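Local coordinates for microbial serine proteinases; subtilisin (Bacillus subtilis, PDB 2GKO), which catalyses the hydrolysis of peptide bonds as a cold-adapted serine protease of the subtilisin family, at residues A[101-106]-A[137-142]; A[11-16]-A[90-95]; A[202-207]-A[289-294]. All blocks are in the same frame, centred on the assembly; numbering follows the deposited sequence.

Contact 1 (A[101-106]-A[137-142]); sequences YKVLGD and MSLGSS. With PMS (phenylmethanesulfonic acid), chain G.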
loop_
_atom_site.group_PDB
_atom_site.type_symbol
_atom_site.label_atom_id
_atom_site.label_comp_id
_atom_site.label_asym_id
_atom_site.label_seq_id
_atom_site.Cartn_x
_atom_site.Cartn_y
_atom_site.Cartn_z
ATOM N N TYR A 101 4.543 11.759 -3.265
ATOM C CA TYR A 101 5.078 12.596 -2.180
ATOM C C TYR A 101 6.400 11.983 -1.704
ATOM O O TYR A 101 6.415 10.884 -1.124
ATOM C CB TYR A 101 4.081 12.656 -1.024
ATOM C CG TYR A 101 2.877 13.555 -1.222
ATOM C CD1 TYR A 101 2.553 14.114 -2.468
ATOM C CD2 TYR A 101 2.031 13.836 -0.136
ATOM C CE1 TYR A 101 1.402 14.929 -2.630
ATOM C CE2 TYR A 101 0.921 14.657 -0.270
ATOM C CZ TYR A 101 0.599 15.206 -1.518
ATOM O OH TYR A 101 -0.526 15.989 -1.608
ATOM N N LYS A 102 7.519 12.671 -1.948
ATOM C CA LYS A 102 8.830 12.158 -1.553
ATOM C C LYS A 102 9.030 12.514 -0.082
ATOM O O LYS A 102 9.069 13.686 0.264
ATOM C CB LYS A 102 9.949 12.702 -2.437
ATOM C CG LYS A 102 11.321 12.147 -2.137
ATOM C CD LYS A 102 12.326 12.613 -3.166
ATOM C CE LYS A 102 13.678 12.007 -2.897
ATOM N NZ LYS A 102 14.715 12.396 -3.919
ATOM N N VAL A 103 9.114 11.497 0.754
ATOM C CA VAL A 103 9.351 11.648 2.198
ATOM C C VAL A 103 10.617 10.962 2.708
ATOM O O VAL A 103 11.010 11.175 3.865
ATOM C CB VAL A 103 8.135 11.145 3.006
ATOM C CG1 VAL A 103 6.883 11.805 2.507
ATOM C CG2 VAL A 103 8.005 9.595 2.989
ATOM N N LEU A 104 11.251 10.147 1.863
ATOM C CA LEU A 104 12.480 9.430 2.190
ATOM C C LEU A 104 13.544 10.050 1.300
ATOM O O LEU A 104 13.495 9.949 0.078
ATOM C CB LEU A 104 12.299 7.950 1.924
ATOM C CG LEU A 104 11.143 7.259 2.647
ATOM C CD1 LEU A 104 11.089 5.765 2.335
ATOM C CD2 LEU A 104 11.267 7.455 4.131
ATOM N N GLY A 105 14.447 10.775 1.936
ATOM C CA GLY A 105 15.276 11.735 1.236
ATOM C C GLY A 105 16.600 11.122 0.923
ATOM O O GLY A 105 17.010 10.153 1.577
ATOM N N ASP A 106 17.280 11.693 -0.067
ATOM C CA ASP A 106 18.532 11.133 -0.527
ATOM C C ASP A 106 19.638 11.436 0.491
ATOM O O ASP A 106 19.672 12.516 1.099
ATOM C CB ASP A 106 18.948 11.629 -1.931
ATOM C CG ASP A 106 17.782 11.741 -2.915
ATOM O OD1 ASP A 106 17.187 10.717 -3.320
ATOM O OD2 ASP A 106 17.414 12.859 -3.350
ATOM N N MET A 137 1.862 4.064 2.787
ATOM C CA MET A 137 3.172 4.164 3.443
ATOM C C MET A 137 3.837 2.792 3.483
ATOM O O MET A 137 3.597 1.977 4.368
ATOM C CB MET A 137 3.075 4.776 4.844
ATOM C CG MET A 137 2.862 6.245 4.750
ATOM S SD MET A 137 2.948 7.069 6.323
ATOM C CE MET A 137 1.422 6.699 6.956
ATOM N N SER A 138 4.672 2.555 2.491
ATOM C CA SER A 138 5.458 1.343 2.404
ATOM C C SER A 138 6.763 1.563 3.145
ATOM O O SER A 138 7.848 1.634 2.566
ATOM C CB SER A 138 5.667 0.961 0.941
ATOM O OG SER A 138 4.489 0.410 0.408
ATOM N N LEU A 139 6.626 1.720 4.460
ATOM C CA LEU A 139 7.755 2.059 5.298
ATOM C C LEU A 139 7.386 1.664 6.704
ATOM O O LEU A 139 6.218 1.487 7.042
ATOM C CB LEU A 139 8.100 3.547 5.166
ATOM C CG LEU A 139 7.022 4.575 5.487
ATOM C CD1 LEU A 139 6.974 4.852 6.977
ATOM C CD2 LEU A 139 7.238 5.883 4.713
ATOM N N GLY A 140 8.396 1.484 7.536
ATOM C CA GLY A 140 8.115 1.076 8.893
ATOM C C GLY A 140 9.328 1.173 9.767
ATOM O O GLY A 140 10.450 1.235 9.290
ATOM N N SER A 141 9.077 1.213 11.064
ATOM C CA SER A 141 10.121 1.182 12.069
ATOM C C SER A 141 9.535 0.477 13.289
ATOM O O SER A 141 8.337 0.438 13.473
ATOM C CB SER A 141 10.555 2.623 12.369
ATOM O OG SER A 141 10.956 2.822 13.707
ATOM N N SER A 142 10.394 -0.103 14.116
ATOM C CA SER A 142 9.947 -0.803 15.322
ATOM C C SER A 142 9.411 0.171 16.349
ATOM O O SER A 142 8.577 -0.211 17.176
ATOM C CB SER A 142 11.102 -1.594 15.950
ATOM O OG SER A 142 12.221 -0.750 16.164
HETATM C C PMS G . 10.417 -1.354 2.833
HETATM S S PMS G . 8.923 -2.024 3.204
HETATM C C1 PMS G . 10.975 -1.806 1.489
HETATM C C2 PMS G . 11.802 -2.924 1.399
HETATM C C3 PMS G . 12.332 -3.322 0.167
HETATM C C4 PMS G . 12.062 -2.568 -0.966
HETATM C C5 PMS G . 11.271 -1.428 -0.884
HETATM C C6 PMS G . 10.738 -1.050 0.346
HETATM O O2S PMS G . 8.617 -1.644 4.566
HETATM O O1S PMS G . 9.030 -3.445 2.884
#
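V103, L104 and L139 meet through methyl groups alone where the loop just past strand 97-102 faces the loop that follows strand 133-137. Both approaches use the same branch of L139. Its CD2 lies 4.2 Å from CG2 of V103 and 4.4 Å from CD2 of L104, so one methyl serves two neighbours. The side chains of V103 and L139 run roughly at right angles. L139 holds CG wedged between its backbone N and carbonyl carbon (chi1 58°), the more hindered of the staggered positions, and from there CD2 extends toward V103 and L104.

The firmer half of the contact is at V103, which is buried: besides L139, its side chain packs on I115 and A118 of helix 112-129 and on L33 of the neighbouring strand. L104 and L139 are only partly exposed, L104 resting against T35, D34 and S109. Past them the packing gives way to solvent, with G140, S141 and S142 running outward. On the 101-106 side K102 NZ meets D106 OD2 at 2.8 Å, on the syn side but 27° out of the plane of a carboxylate that also has a salt bridge to R68, and this ties the strand end to the loop beyond it.

The backbone of M137 to L139 bends through an inverse gamma turn centred on S138, with a weak bond from L139 N to M137 O. S138 O then comes within 3.9 Å of the sulfur of phenylmethanesulfonic acid, and L139 CA is equally far from its O2S. In subtilisins the residues corresponding to L104 and L139 line substrate subsites. Methyl contacts with no polar bond between the two segments leave an apolar surface beside the ligand, consistent with apolar subsites as in other subtilisins.

Contact 2 (A[11-16]-A[90-95]); sequences KAIYNN and YGVAPE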
loop_
_atom_site.group_PDB
_atom_site.type_symbol
_atom_site.label_atom_id
_atom_site.label_comp_id
_atom_site.label_asym_id
_atom_site.label_seq_id
_atom_site.Cartn_x
_atom_site.Cartn_y
_atom_site.Cartn_z
ATOM N N LYS A 11 -2.626 -10.648 -10.798
ATOM C CA LYS A 11 -3.520 -11.754 -11.125
ATOM C C LYS A 11 -4.129 -12.320 -9.860
ATOM O O LYS A 11 -5.309 -12.627 -9.814
ATOM C CB LYS A 11 -2.799 -12.845 -11.908
ATOM C CG LYS A 11 -2.368 -12.439 -13.298
ATOM C CD LYS A 11 -1.909 -13.682 -14.093
ATOM C CE LYS A 11 -1.648 -13.396 -15.558
ATOM N NZ LYS A 11 -0.295 -12.855 -15.812
ATOM N N ALA A 12 -3.332 -12.447 -8.795
ATOM C CA ALA A 12 -3.854 -12.975 -7.535
ATOM C C ALA A 12 -4.923 -12.108 -6.906
ATOM O O ALA A 12 -5.984 -12.585 -6.521
ATOM C CB ALA A 12 -2.734 -13.225 -6.560
ATOM N N ILE A 13 -4.677 -10.807 -6.798
ATOM C CA ILE A 13 -5.666 -9.949 -6.195
ATOM C C ILE A 13 -6.910 -9.762 -7.112
ATOM O O ILE A 13 -7.995 -9.528 -6.604
ATOM C CB ILE A 13 -5.034 -8.593 -5.693
ATOM C CG1 ILE A 13 -5.933 -7.913 -4.676
ATOM C CG2 ILE A 13 -4.708 -7.642 -6.823
ATOM C CD1 ILE A 13 -5.193 -6.839 -3.843
ATOM N N TYR A 14 -6.733 -9.891 -8.423
ATOM C CA TYR A 14 -7.847 -9.831 -9.382
ATOM C C TYR A 14 -8.560 -11.179 -9.453
ATOM O O TYR A 14 -9.698 -11.253 -9.950
ATOM C CB TYR A 14 -7.364 -9.430 -10.791
ATOM C CG TYR A 14 -7.548 -7.956 -11.016
ATOM C CD1 TYR A 14 -8.617 -7.471 -11.755
ATOM C CD2 TYR A 14 -6.704 -7.038 -10.403
ATOM C CE1 TYR A 14 -8.816 -6.095 -11.914
ATOM C CE2 TYR A 14 -6.897 -5.676 -10.549
ATOM C CZ TYR A 14 -7.950 -5.205 -11.310
ATOM O OH TYR A 14 -8.137 -3.858 -11.448
ATOM N N ASN A 15 -7.898 -12.219 -8.954
ATOM C CA ASN A 15 -8.432 -13.596 -8.971
ATOM C C ASN A 15 -8.754 -14.038 -10.398
ATOM O O ASN A 15 -9.859 -14.479 -10.696
ATOM C CB ASN A 15 -9.633 -13.699 -8.035
ATOM C CG ASN A 15 -9.925 -15.142 -7.570
ATOM O OD1 ASN A 15 -10.822 -15.342 -6.766
ATOM N ND2 ASN A 15 -9.177 -16.121 -8.077
ATOM N N ASN A 16 -7.767 -13.925 -11.272
ATOM C CA ASN A 16 -7.894 -14.347 -12.659
ATOM C C ASN A 16 -6.533 -14.723 -13.220
ATOM O O ASN A 16 -5.665 -13.864 -13.393
ATOM C CB ASN A 16 -8.533 -13.222 -13.482
ATOM C CG ASN A 16 -8.774 -13.604 -14.926
ATOM O OD1 ASN A 16 -8.264 -14.603 -15.420
ATOM N ND2 ASN A 16 -9.558 -12.784 -15.621
ATOM N N TYR A 90 0.705 -3.343 -15.524
ATOM C CA TYR A 90 -0.544 -2.891 -14.955
ATOM C C TYR A 90 -0.494 -3.074 -13.444
ATOM O O TYR A 90 -0.014 -4.099 -12.945
ATOM C CB TYR A 90 -1.716 -3.708 -15.500
ATOM C CG TYR A 90 -2.110 -3.355 -16.909
ATOM C CD1 TYR A 90 -1.551 -4.033 -17.989
ATOM C CD2 TYR A 90 -3.037 -2.366 -17.157
ATOM C CE1 TYR A 90 -1.928 -3.707 -19.307
ATOM C CE2 TYR A 90 -3.412 -2.033 -18.460
ATOM C CZ TYR A 90 -2.859 -2.705 -19.514
ATOM O OH TYR A 90 -3.274 -2.343 -20.791
ATOM N N GLY A 91 -0.988 -2.069 -12.732
ATOM C CA GLY A 91 -1.250 -2.169 -11.317
ATOM C C GLY A 91 -2.726 -2.349 -11.054
ATOM O O GLY A 91 -3.559 -2.493 -11.962
ATOM N N VAL A 92 -3.066 -2.328 -9.786
ATOM C CA VAL A 92 -4.386 -2.740 -9.351
ATOM C C VAL A 92 -5.475 -1.744 -9.794
ATOM O O VAL A 92 -6.577 -2.150 -10.200
ATOM C CB VAL A 92 -4.446 -2.959 -7.799
ATOM C CG1 VAL A 92 -5.845 -3.281 -7.360
ATOM C CG2 VAL A 92 -3.498 -4.068 -7.362
ATOM N N ALA A 93 -5.174 -0.446 -9.709
ATOM C CA ALA A 93 -6.158 0.625 -9.989
ATOM C C ALA A 93 -5.560 1.582 -11.022
ATOM O O ALA A 93 -5.151 2.702 -10.681
ATOM C CB ALA A 93 -6.499 1.365 -8.723
ATOM N N PRO A 94 -5.516 1.181 -12.288
ATOM C CA PRO A 94 -4.808 1.955 -13.316
ATOM C C PRO A 94 -5.461 3.285 -13.697
ATOM O O PRO A 94 -4.856 4.029 -14.467
ATOM C CB PRO A 94 -4.812 1.004 -14.511
ATOM C CG PRO A 94 -6.100 0.249 -14.340
ATOM C CD PRO A 94 -6.111 -0.050 -12.851
ATOM N N GLU A 95 -6.666 3.542 -13.219
ATOM C CA GLU A 95 -7.329 4.832 -13.447
ATOM C C GLU A 95 -7.219 5.786 -12.260
ATOM O O GLU A 95 -7.688 6.911 -12.332
ATOM C CB GLU A 95 -8.791 4.624 -13.732
ATOM C CG GLU A 95 -9.019 3.803 -14.997
ATOM C CD GLU A 95 -10.477 3.458 -15.193
ATOM O OE1 GLU A 95 -11.320 4.360 -15.130
ATOM O OE2 GLU A 95 -10.779 2.267 -15.414
#
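The C-terminal turn of helix 8-14, which ends in a Schellman motif with N15 at the positive-phi position, presents I13 and Y14 to V92 in the loop before strand 97-102. Y14 reaches across with its phenol: OH donates to V92 O at a short 2.6 Å, in the carbonyl plane, with a C=O...donor angle of 153°. The acceptor sits at the edge of the ring and in its plane. Ring carbon CE2 also lies 4.1 Å from CG1 of V92, so the same residue takes both a polar and an apolar touch. The other branch of V92 turns to the helix: CG2 meets CG2 of I13 at 3.8 Å, the two side chains crossing at about a right angle. V92 has CG1 anti to its N (chi1 176°), which leaves one methyl for Y14 and the other for I13.

I13 and V92 both pack on H254 of helix 248-265, and the backbone of V92 bonds to S78 in helix 71-80. The Y14 hydroxyl has further partners in S23 N and, weakly, K261 NZ. With a phenylalanine at Y14 the ring could still pack, but V92 O would probably lose its phenol donor and S23 N a mate. All three touching residues are buried, so this short bond, with S23 N as second partner of the hydroxyl, satisfies polar atoms in a buried contact and pins the N-terminal helix to the subtilase core.

Contact 3 (A[202-207]-A[289-294]); sequences VADFSS and SGNSAG. With CA (calcium ion), chain D.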
loop_
_atom_site.group_PDB
_atom_site.type_symbol
_atom_site.label_atom_id
_atom_site.label_comp_id
_atom_site.label_asym_id
_atom_site.label_seq_id
_atom_site.Cartn_x
_atom_site.Cartn_y
_atom_site.Cartn_z
ATOM N N VAL A 202 1.496 -16.700 3.851
ATOM C CA VAL A 202 2.181 -15.504 4.350
ATOM C C VAL A 202 3.678 -15.778 4.300
ATOM O O VAL A 202 4.136 -16.827 4.746
ATOM C CB VAL A 202 1.798 -15.156 5.794
ATOM C CG1 VAL A 202 2.509 -13.864 6.229
ATOM C CG2 VAL A 202 0.279 -14.986 5.942
ATOM N N ALA A 203 4.441 -14.811 3.786
ATOM C CA ALA A 203 5.879 -14.927 3.764
ATOM C C ALA A 203 6.447 -14.874 5.180
ATOM O O ALA A 203 5.981 -14.118 5.999
ATOM C CB ALA A 203 6.467 -13.840 2.872
ATOM N N ASP A 204 7.458 -15.696 5.446
ATOM C CA ASP A 204 8.106 -15.736 6.756
ATOM C C ASP A 204 8.590 -14.351 7.207
ATOM O O ASP A 204 8.523 -14.045 8.377
ATOM C CB ASP A 204 9.314 -16.680 6.766
ATOM C CG ASP A 204 8.955 -18.129 6.564
ATOM O OD1 ASP A 204 7.751 -18.489 6.522
ATOM O OD2 ASP A 204 9.863 -18.978 6.449
ATOM N N PHE A 205 9.058 -13.508 6.282
ATOM C CA PHE A 205 9.570 -12.182 6.671
ATOM C C PHE A 205 8.518 -11.204 7.165
ATOM O O PHE A 205 8.837 -10.211 7.802
ATOM C CB PHE A 205 10.399 -11.535 5.547
ATOM C CG PHE A 205 9.594 -11.095 4.354
ATOM C CD1 PHE A 205 8.821 -9.938 4.421
ATOM C CD2 PHE A 205 9.605 -11.818 3.178
ATOM C CE1 PHE A 205 8.050 -9.525 3.332
ATOM C CE2 PHE A 205 8.848 -11.398 2.067
ATOM C CZ PHE A 205 8.066 -10.256 2.161
ATOM N N SER A 206 7.262 -11.458 6.844
ATOM C CA SER A 206 6.224 -10.487 7.119
ATOM C C SER A 206 6.003 -10.339 8.637
ATOM O O SER A 206 5.897 -11.334 9.346
ATOM C CB SER A 206 4.941 -10.953 6.408
ATOM O OG SER A 206 3.934 -9.972 6.434
ATOM N N SER A 207 5.956 -9.103 9.131
ATOM C CA SER A 207 5.798 -8.854 10.560
ATOM C C SER A 207 4.436 -9.339 11.032
ATOM O O SER A 207 3.407 -9.103 10.379
ATOM C CB SER A 207 5.951 -7.375 10.866
ATOM O OG SER A 207 7.311 -6.963 10.735
ATOM N N SER A 289 -2.194 -20.286 5.814
ATOM C CA SER A 289 -0.849 -20.838 5.781
ATOM C C SER A 289 0.198 -19.760 5.961
ATOM O O SER A 289 -0.025 -18.599 5.623
ATOM C CB SER A 289 -0.585 -21.598 4.491
ATOM O OG SER A 289 -0.830 -20.818 3.342
ATOM N N GLY A 290 1.338 -20.186 6.492
ATOM C CA GLY A 290 2.389 -19.298 6.958
ATOM C C GLY A 290 2.514 -19.441 8.469
ATOM O O GLY A 290 1.578 -19.857 9.174
ATOM N N ASN A 291 3.673 -19.083 9.007
ATOM C CA ASN A 291 3.886 -19.213 10.439
ATOM C C ASN A 291 2.855 -18.413 11.206
ATOM O O ASN A 291 2.669 -17.241 10.941
ATOM C CB ASN A 291 5.293 -18.739 10.837
ATOM C CG ASN A 291 6.424 -19.589 10.241
ATOM O OD1 ASN A 291 6.244 -20.356 9.302
ATOM N ND2 ASN A 291 7.606 -19.430 10.802
ATOM N N SER A 292 2.158 -19.065 12.137
ATOM C CA SER A 292 1.116 -18.459 12.977
ATOM C C SER A 292 -0.186 -18.140 12.226
ATOM O O SER A 292 -1.091 -17.530 12.791
ATOM C CB SER A 292 1.605 -17.205 13.741
ATOM O OG SER A 292 2.737 -17.506 14.533
ATOM N N ALA A 293 -0.281 -18.538 10.970
ATOM C CA ALA A 293 -1.546 -18.418 10.255
ATOM C C ALA A 293 -2.425 -19.609 10.618
ATOM O O ALA A 293 -1.935 -20.719 10.840
ATOM C CB ALA A 293 -1.317 -18.370 8.761
ATOM N N GLY A 294 -3.727 -19.364 10.679
ATOM C CA GLY A 294 -4.684 -20.446 10.849
ATOM C C GLY A 294 -6.086 -19.965 10.582
ATOM O O GLY A 294 -6.323 -18.913 10.003
HETATM CA CA CA D . -6.529 -16.936 8.935
HETATM O O HOH W 1 5.327 -17.670 7.014
HETATM O O HOH W 2 -6.459 -14.799 7.768
#
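A calcium-binding loop near the C-terminal end of the chain supplies this contact, its residues S289 to N291 lying against V202 and D204 at the end of strand 199-202. The direct bond is V202 N to S289 O, 3.0 Å and nearly straight at the hydrogen (173°), although the donor stands 36° above the carbonyl plane. CG2 of V202 leans on that same oxygen at 3.6 Å. G290 then passes close to V202, its CA 3.7 Å from V202 O; a side chain here would collide with V202 CB, and a CB would also press on the carbonyl O of S289, so glycine suits the position.

Water 1 fills the next position. It donates to V202 O and, at 2.6 Å, to D204 OD1, and accepts from N291 N at 3.0 Å, so three groups grip it from both segments. D204 OD1 also forms a salt bridge with R201 NH1. D204 OD1 and N291 OD1 come no nearer than 3.7 Å, the carboxylate and amide planes 42° apart, while R208 links N291 O to A203 O and S206 O.

Beyond a type II turn from G290 to A293, G294 O binds calcium at 2.3 Å, joined by water 2, D286 OD1, I287 O, G296 O and D298 OD2. Main-chain carbonyls and aspartates drawn from one short run of sequence round a single metal are the mark of a calcium-binding loop.

The three contacts sit well apart around the chain: the centre of contact 1 is 24 Å from those of contacts 2 and 3, and contacts 2 and 3 are 23 Å apart, centre to centre. Contact 1 alone includes residues of the phenylmethanesulfonic acid pocket; V202 in contact 3 has its side chain about 13 Å from that ligand. Contacts 1 and 3 approach to about 8 Å at their nearest atoms without touching. Contacts 1 and 2 lie on opposite sides of the chain's centre, yet strand 97-102 connects them, following 90-95 and leading into 101-106. Helix 248-265 is a shared neighbour, touched by side chains from segments of all three contacts.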